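Local atomic coordinates of hydrogenase expression/formation protein (HypB) (Archaeoglobus fulgidus, PDB entry 2WSM), a protein that probably binds and hydrolyses GTP and binds nickel and zinc as a maturation factor in the assembly of hydrogenase. Residues His97-Tyr100 / His101-Lys105. Residues are numbered along the deposited sequence; the frame is centred on the assembly and turned at random.
Sequences HMIY and HRLKK
A water molecule stands in the opened backbone between His97 and His101, where a helix would place its own i to i+4 bond: it donates to His97 O at 2.6 Å and accepts from His101 N at 2.7 Å. The chain then turns on Ile99 O, which receives two amides. Leu103 N lies nearly in line with the carbonyl, with a C=O...N angle of 169°, though the bond bends at its hydrogen, whereas Arg102 N, 2.8 Å from Ile99 O, lies well above the carbonyl plane. His97, Tyr100 and His101 form an aromatic cluster. His101 turns its ring edge to the face of His97, the planes at 85°, and Tyr100 CD2 sits over one face of the imidazole, 3.4 Å from His101 CE1 and offset toward the rim. Tyr100 CG is anti to the backbone N (chi1 168°), which sets it beside the carbonyl carbon, on the side of the following residue. Replacing Tyr100 by an alanine would remove the CD2 and CE2 contacts, and the His101 ring would probably be freer to turn. Such rings suit this largely exposed surface, combining flat contact faces with polar atoms. On the buried side, branched Ile99 and Leu103 fit, Ile99 CG1 lying 4.2 Å from Leu103 CG, and both reach strand 111-118, while Arg102 leads outward to a salt bridge with Glu84. The turn is therefore partly hydrated, and with His97 NE2 and His101 NE2 4.3 Å apart, protonating both would probably bring like charges close together.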
loop_
_atom_site.group_PDB
_atom_site.type_symbol
_atom_site.label_atom_id
_atom_site.label_comp_id
_atom_site.label_asym_id
_atom_site.label_seq_id
_atom_site.Cartn_x
_atom_site.Cartn_y
_atom_site.Cartn_z
ATOM N N HIS A 97 -7.976 -11.663 -8.248
ATOM C CA HIS A 97 -8.669 -12.874 -7.823
ATOM C C HIS A 97 -10.008 -12.602 -7.151
ATOM O O HIS A 97 -10.956 -13.364 -7.330
ATOM C CB HIS A 97 -7.798 -13.726 -6.896
ATOM C CG HIS A 97 -8.321 -15.115 -6.697
ATOM N ND1 HIS A 97 -9.315 -15.414 -5.789
ATOM C CD2 HIS A 97 -8.001 -16.284 -7.303
ATOM C CE1 HIS A 97 -9.579 -16.709 -5.838
ATOM N NE2 HIS A 97 -8.794 -17.259 -6.748
ATOM N N MET A 98 -10.085 -11.525 -6.379
ATOM C CA MET A 98 -11.314 -11.195 -5.653
ATOM C C MET A 98 -12.503 -10.910 -6.566
ATOM O O MET A 98 -13.651 -11.046 -6.149
ATOM C CB MET A 98 -11.103 -9.988 -4.741
ATOM C CG MET A 98 -10.359 -10.279 -3.466
ATOM S SD MET A 98 -10.056 -8.742 -2.585
ATOM C CE MET A 98 -8.799 -9.252 -1.409
ATOM N N ILE A 99 -12.244 -10.491 -7.798
ATOM C CA ILE A 99 -13.341 -10.172 -8.694
ATOM C C ILE A 99 -13.429 -11.138 -9.863
ATOM O O ILE A 99 -14.385 -11.102 -10.633
ATOM C CB ILE A 99 -13.241 -8.733 -9.249
ATOM C CG1 ILE A 99 -12.181 -8.657 -10.343
ATOM C CG2 ILE A 99 -12.993 -7.725 -8.119
ATOM C CD1 ILE A 99 -11.966 -7.247 -10.880
ATOM N N TYR A 100 -12.429 -11.996 -9.983
ATOM C CA TYR A 100 -12.293 -12.869 -11.139
ATOM C C TYR A 100 -13.562 -13.673 -11.410
ATOM O O TYR A 100 -13.995 -13.771 -12.550
ATOM C CB TYR A 100 -11.074 -13.773 -10.950
ATOM C CG TYR A 100 -10.969 -14.918 -11.924
ATOM C CD1 TYR A 100 -10.996 -14.697 -13.294
ATOM C CD2 TYR A 100 -10.808 -16.222 -11.468
ATOM C CE1 TYR A 100 -10.889 -15.742 -14.182
ATOM C CE2 TYR A 100 -10.699 -17.277 -12.350
ATOM C CZ TYR A 100 -10.739 -17.032 -13.705
ATOM O OH TYR A 100 -10.630 -18.083 -14.583
ATOM N N HIS A 101 -14.171 -14.217 -10.358
ATOM C CA HIS A 101 -15.414 -14.979 -10.495
ATOM C C HIS A 101 -16.663 -14.115 -10.371
ATOM O O HIS A 101 -17.780 -14.616 -10.496
ATOM C CB HIS A 101 -15.497 -16.092 -9.444
ATOM C CG HIS A 101 -14.282 -16.961 -9.382
ATOM N ND1 HIS A 101 -13.974 -17.882 -10.360
ATOM C CD2 HIS A 101 -13.304 -17.059 -8.450
ATOM C CE1 HIS A 101 -12.854 -18.504 -10.039
ATOM N NE2 HIS A 101 -12.427 -18.023 -8.884
ATOM N N ARG A 102 -16.485 -12.825 -10.112
ATOM C CA ARG A 102 -17.630 -11.948 -9.880
ATOM C C ARG A 102 -18.035 -11.192 -11.138
ATOM O O ARG A 102 -19.187 -10.798 -11.298
ATOM C CB ARG A 102 -17.325 -10.966 -8.748
ATOM C CG ARG A 102 -17.023 -11.633 -7.400
ATOM C CD ARG A 102 -18.294 -12.154 -6.740
ATOM N NE ARG A 102 -18.691 -13.453 -7.271
ATOM C CZ ARG A 102 -19.945 -13.881 -7.350
ATOM N NH1 ARG A 102 -20.196 -15.083 -7.850
ATOM N NH2 ARG A 102 -20.951 -13.108 -6.948
ATOM N N LEU A 103 -17.074 -10.996 -12.032
ATOM C CA LEU A 103 -17.280 -10.197 -13.231
ATOM C C LEU A 103 -18.441 -10.665 -14.109
ATOM O O LEU A 103 -19.125 -9.845 -14.721
ATOM C CB LEU A 103 -15.986 -10.140 -14.048
ATOM C CG LEU A 103 -14.904 -9.263 -13.416
ATOM C CD1 LEU A 103 -13.643 -9.242 -14.260
ATOM C CD2 LEU A 103 -15.445 -7.856 -13.227
ATOM N N LYS A 104 -18.666 -11.974 -14.172
ATOM C CA LYS A 104 -19.714 -12.514 -15.043
ATOM C C LYS A 104 -21.102 -11.965 -14.691
ATOM O O LYS A 104 -21.881 -11.600 -15.573
ATOM C CB LYS A 104 -19.706 -14.045 -15.020
ATOM C CG LYS A 104 -18.303 -14.639 -15.144
ATOM C CD LYS A 104 -18.323 -16.106 -15.565
ATOM C CE LYS A 104 -18.615 -16.253 -17.057
ATOM N NZ LYS A 104 -18.439 -17.654 -17.539
ATOM N N LYS A 105 -21.394 -11.892 -13.396
ATOM C CA LYS A 105 -22.657 -11.344 -12.924
ATOM C C LYS A 105 -22.834 -9.905 -13.397
ATOM O O LYS A 105 -23.953 -9.415 -13.503
ATOM C CB LYS A 105 -22.731 -11.428 -11.400
ATOM C CG LYS A 105 -23.695 -10.442 -10.734
ATOM C CD LYS A 105 -23.723 -10.653 -9.217
ATOM C CE LYS A 105 -24.403 -9.502 -8.487
ATOM N NZ LYS A 105 -25.822 -9.789 -8.147
HETATM O O HOH W 1 -13.522 -13.738 -7.737
#